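Local coordinates for protein 3-deoxy-D-manno-octulosonate 8-phosphate phosphatase KdsC (PDB 1K1E) that hydrolyses 3-deoxy-D-manno-octulosonate 8-phosphate to KDO and inorganic phosphate, a magnesium-dependent step of lipopolysaccharide biosynthesis, at residues D153-L156 / Q157-K161; G146-R149 / E150-M154. All blocks are in the same frame, centred on the assembly; numbering follows the deposited sequence.

Interaction 1: D153-L156 / Q157-K161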
loop_
_atom_site.group_PDB
_atom_site.type_symbol
_atom_site.label_atom_id
_atom_site.label_comp_id
_atom_site.label_asym_id
_atom_site.label_seq_id
_atom_site.Cartn_x
_atom_site.Cartn_y
_atom_site.Cartn_z
ATOM N N ASP A 153 14.284 -14.260 11.728
ATOM C CA ASP A 153 15.430 -13.675 12.406
ATOM C C ASP A 153 15.438 -14.168 13.860
ATOM O O ASP A 153 16.492 -14.500 14.388
ATOM C CB ASP A 153 15.333 -12.148 12.471
ATOM C CG ASP A 153 15.720 -11.455 11.183
ATOM O OD1 ASP A 153 15.502 -10.237 11.176
ATOM O OD2 ASP A 153 16.254 -12.052 10.223
ATOM N N MET A 154 14.262 -14.175 14.497
ATOM C CA MET A 154 14.170 -14.590 15.916
ATOM C C MET A 154 14.589 -16.035 16.082
ATOM O O MET A 154 15.353 -16.378 17.020
ATOM C CB MET A 154 12.718 -14.491 16.431
ATOM C CG MET A 154 12.204 -13.102 16.652
ATOM S SD MET A 154 10.544 -13.190 17.401
ATOM C CE MET A 154 10.831 -14.397 18.619
ATOM N N ILE A 155 14.059 -16.885 15.204
ATOM C CA ILE A 155 14.421 -18.301 15.288
ATOM C C ILE A 155 15.936 -18.497 15.080
ATOM O O ILE A 155 16.589 -19.187 15.851
ATOM C CB ILE A 155 13.623 -19.137 14.237
ATOM C CG1 ILE A 155 12.123 -19.026 14.549
ATOM C CG2 ILE A 155 14.121 -20.618 14.268
ATOM C CD1 ILE A 155 11.179 -19.659 13.510
ATOM N N LEU A 156 16.475 -17.928 14.010
ATOM C CA LEU A 156 17.905 -18.061 13.753
ATOM C C LEU A 156 18.771 -17.494 14.866
ATOM O O LEU A 156 19.842 -18.049 15.207
ATOM C CB LEU A 156 18.284 -17.398 12.429
ATOM C CG LEU A 156 17.712 -18.127 11.204
ATOM C CD1 LEU A 156 17.813 -17.281 9.962
ATOM C CD2 LEU A 156 18.463 -19.446 11.008
ATOM N N GLN A 157 18.342 -16.380 15.444
ATOM C CA GLN A 157 19.146 -15.858 16.520
ATOM C C GLN A 157 19.122 -16.819 17.691
ATOM O O GLN A 157 20.131 -17.016 18.331
ATOM C CB GLN A 157 18.604 -14.529 16.963
ATOM C CG GLN A 157 19.338 -13.984 18.151
ATOM C CD GLN A 157 19.275 -12.520 18.083
ATOM O OE1 GLN A 157 19.920 -11.898 17.207
ATOM N NE2 GLN A 157 18.454 -11.927 18.946
ATOM N N ALA A 158 17.963 -17.402 17.979
ATOM C CA ALA A 158 17.846 -18.354 19.086
ATOM C C ALA A 158 18.777 -19.542 18.884
ATOM O O ALA A 158 19.301 -20.056 19.867
ATOM C CB ALA A 158 16.407 -18.838 19.240
ATOM N N GLN A 159 18.986 -19.963 17.624
ATOM C CA GLN A 159 19.881 -21.067 17.277
ATOM C C GLN A 159 21.374 -20.662 17.130
ATOM O O GLN A 159 22.214 -21.471 16.714
ATOM C CB GLN A 159 19.348 -21.732 15.991
ATOM C CG GLN A 159 17.903 -22.288 16.283
ATOM C CD GLN A 159 17.351 -23.215 15.239
ATOM O OE1 GLN A 159 18.062 -23.655 14.389
ATOM N NE2 GLN A 159 16.043 -23.505 15.304
ATOM N N GLY A 160 21.684 -19.411 17.439
ATOM C CA GLY A 160 23.058 -18.888 17.357
ATOM C C GLY A 160 23.574 -18.695 15.936
ATOM O O GLY A 160 24.798 -18.712 15.659
ATOM N N LYS A 161 22.629 -18.548 15.009
ATOM C CA LYS A 161 22.930 -18.372 13.579
ATOM C C LYS A 161 22.594 -16.974 13.100
ATOM O O LYS A 161 22.425 -16.755 11.886
ATOM C CB LYS A 161 22.130 -19.372 12.752
ATOM C CG LYS A 161 22.317 -20.821 13.223
ATOM C CD LYS A 161 21.413 -21.771 12.400
ATOM C CE LYS A 161 21.873 -23.267 12.508
ATOM N NZ LYS A 161 20.989 -24.353 11.912
#
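Gln157 takes up the carbonyl of Asp153 one turn back, N to O at 2.8 Å, an ordinary i to i+4 helical bond near the end of the helix. Ala158 repeats the step with its N on Met154 O, and its CB rests against Ile155 O. At Gln159 the N still reaches Ile155 O at 3.1 Å. The Gln159 side chain runs alongside that of Ile155 and points the same way, its NE2 3.6 Å from Ile155 CG2; that amide nitrogen is hydrogen-bonded to the carbonyls of Leu5 and Ile8. Gly160 then breaks the helix with a positive phi of 72°, its N bonded to Gln157 O at 3.0 Å. Lys161 N closes on Leu156 O at 2.8 Å, and these two bonds back into the last turn make a Schellman motif. Beyond it the Lys161 chain, extended past CG, crosses the Leu156 side chain at about a right angle, CD 4.0 Å from Leu156 CD2, and carries NZ to Ala50 O. This end of helix 147-158 is thus tied to the N-terminal segment and to the loop after helix 38-49, while Leu156 touches Met46 and Leu47 of that helix and Phe165 of helix 163-166.

Interaction 2: G146-R149 / E150-M154; sequences GAFR and EMSDM
This is a local contact within the first turns of helix 147-158, where Phe148 meets Met151 and Ser152 on one flank and Arg149 pairs with Asp153 on another. Gly146 is the N-cap residue, and its carbonyl receives Glu150 N at 2.9 Å; the i to i+4 bonds carry on from Met151 N to Ala147 O through Asp153 N to Arg149 O. Met151 bends at chi3 (59°) and lays its CE methyl over one face of the Phe148 ring, 3.6 Å from the centroid and displaced toward the rim. It is a CH-pi contact, with SD farther off above the same ring in a Met-aromatic arrangement. Ser152 CB approaches the ring obliquely at CE2. Arg149 has CG anti to its own N and turns at chi2 (52°), which carries NE forward along the helix to Asp153 OD2 at 2.8 Å. OD2 sits in the guanidinium plane, while NE comes to the syn side of the carboxylate but tilted out of its plane, the two planes being nearly perpendicular (89°). Asp153 OD1 bonds Tyr130 of the second subunit. NH1 of the guanidinium reaches Arg39 O and Asp108 of the second subunit, so the Asp153 salt bridge helps fix an arginine that spans a subunit interface. Glu150, on a different side, is held by Thr141 and Ser140. Phe148 is wedged against strand 10-14 and helix 38-49, touching Asp40, a substrate-binding residue by similarity that also accepts Arg149 N; Met151 touches Val11 of strand 10-14 and Phe122 of strand 120-123.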
loop_
_atom_site.group_PDB
_atom_site.type_symbol
_atom_site.label_atom_id
_atom_site.label_comp_id
_atom_site.label_asym_id
_atom_site.label_seq_id
_atom_site.Cartn_x
_atom_site.Cartn_y
_atom_site.Cartn_z
ATOM N N GLY A 146 7.071 -7.858 6.281
ATOM C CA GLY A 146 8.263 -8.484 6.857
ATOM C C GLY A 146 8.032 -9.228 8.162
ATOM O O GLY A 146 8.970 -9.399 8.954
ATOM N N ALA A 147 6.777 -9.592 8.453
ATOM C CA ALA A 147 6.521 -10.292 9.703
ATOM C C ALA A 147 7.186 -11.690 9.672
ATOM O O ALA A 147 7.585 -12.214 10.683
ATOM C CB ALA A 147 5.054 -10.428 9.886
ATOM N N PHE A 148 7.221 -12.301 8.498
ATOM C CA PHE A 148 7.881 -13.586 8.387
ATOM C C PHE A 148 9.344 -13.434 8.744
ATOM O O PHE A 148 9.944 -14.226 9.531
ATOM C CB PHE A 148 7.725 -14.151 6.976
ATOM C CG PHE A 148 8.293 -15.526 6.861
ATOM C CD1 PHE A 148 7.450 -16.630 6.906
ATOM C CD2 PHE A 148 9.684 -15.722 6.815
ATOM C CE1 PHE A 148 7.981 -17.978 6.918
ATOM C CE2 PHE A 148 10.202 -17.059 6.822
ATOM C CZ PHE A 148 9.323 -18.182 6.875
ATOM N N ARG A 149 9.956 -12.414 8.173
ATOM C CA ARG A 149 11.380 -12.126 8.429
ATOM C C ARG A 149 11.638 -11.833 9.908
ATOM O O ARG A 149 12.650 -12.234 10.454
ATOM C CB ARG A 149 11.812 -10.925 7.600
ATOM C CG ARG A 149 13.291 -10.605 7.722
ATOM C CD ARG A 149 14.221 -11.768 7.463
ATOM N NE ARG A 149 15.625 -11.318 7.589
ATOM C CZ ARG A 149 16.275 -10.685 6.635
ATOM N NH1 ARG A 149 15.681 -10.423 5.471
ATOM N NH2 ARG A 149 17.510 -10.296 6.853
ATOM N N GLU A 150 10.710 -11.131 10.566
ATOM C CA GLU A 150 10.856 -10.878 12.023
ATOM C C GLU A 150 10.993 -12.218 12.789
ATOM O O GLU A 150 11.879 -12.402 13.634
ATOM C CB GLU A 150 9.634 -10.117 12.545
ATOM C CG GLU A 150 9.744 -9.799 14.021
ATOM C CD GLU A 150 8.569 -8.935 14.489
ATOM O OE1 GLU A 150 8.461 -8.783 15.661
ATOM O OE2 GLU A 150 7.755 -8.461 13.654
ATOM N N MET A 151 10.106 -13.153 12.442
ATOM C CA MET A 151 10.095 -14.473 12.990
ATOM C C MET A 151 11.357 -15.246 12.586
ATOM O O MET A 151 12.040 -15.828 13.438
ATOM C CB MET A 151 8.835 -15.238 12.512
ATOM C CG MET A 151 8.793 -16.714 13.055
ATOM S SD MET A 151 7.534 -17.619 12.116
ATOM C CE MET A 151 8.111 -17.475 10.302
ATOM N N SER A 152 11.695 -15.302 11.293
ATOM C CA SER A 152 12.914 -16.092 10.956
ATOM C C SER A 152 14.150 -15.576 11.651
ATOM O O SER A 152 14.980 -16.355 12.144
ATOM C CB SER A 152 13.166 -16.177 9.444
ATOM O OG SER A 152 13.298 -14.904 8.855
ATOM N N ASP A 153 14.284 -14.260 11.728
ATOM C CA ASP A 153 15.430 -13.675 12.406
ATOM C C ASP A 153 15.438 -14.168 13.860
ATOM O O ASP A 153 16.492 -14.500 14.388
ATOM C CB ASP A 153 15.333 -12.148 12.471
ATOM C CG ASP A 153 15.720 -11.455 11.183
ATOM O OD1 ASP A 153 15.502 -10.237 11.176
ATOM O OD2 ASP A 153 16.254 -12.052 10.223
ATOM N N MET A 154 14.262 -14.175 14.497
ATOM C CA MET A 154 14.170 -14.590 15.916
ATOM C C MET A 154 14.589 -16.035 16.082
ATOM O O MET A 154 15.353 -16.378 17.020
ATOM C CB MET A 154 12.718 -14.491 16.431
ATOM C CG MET A 154 12.204 -13.102 16.652
ATOM S SD MET A 154 10.544 -13.190 17.401
ATOM C CE MET A 154 10.831 -14.397 18.619
#

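In the fold
Both interactions belong to helix 147-158, interaction 2 at its beginning and interaction 1 at its C-terminal end, with centres 10 Å apart and Asp153 and Met154 common to the two. Read along the chain, interaction 2 comes first. Together they describe one helix packed against helix 38-49 and the parallel sheet of a HAD-type phosphatase: residues 146-154 lie against strands 10-14 and 120-123, deeper in the chain and nearer the cobalt site, whereas residues 153-161 lie farther from the chain's centre, where the helix stops and the chain turns toward helix 163-166. Asp153, bonded to Tyr130 of the second subunit, places the shared stretch at a contact of the homotetramer.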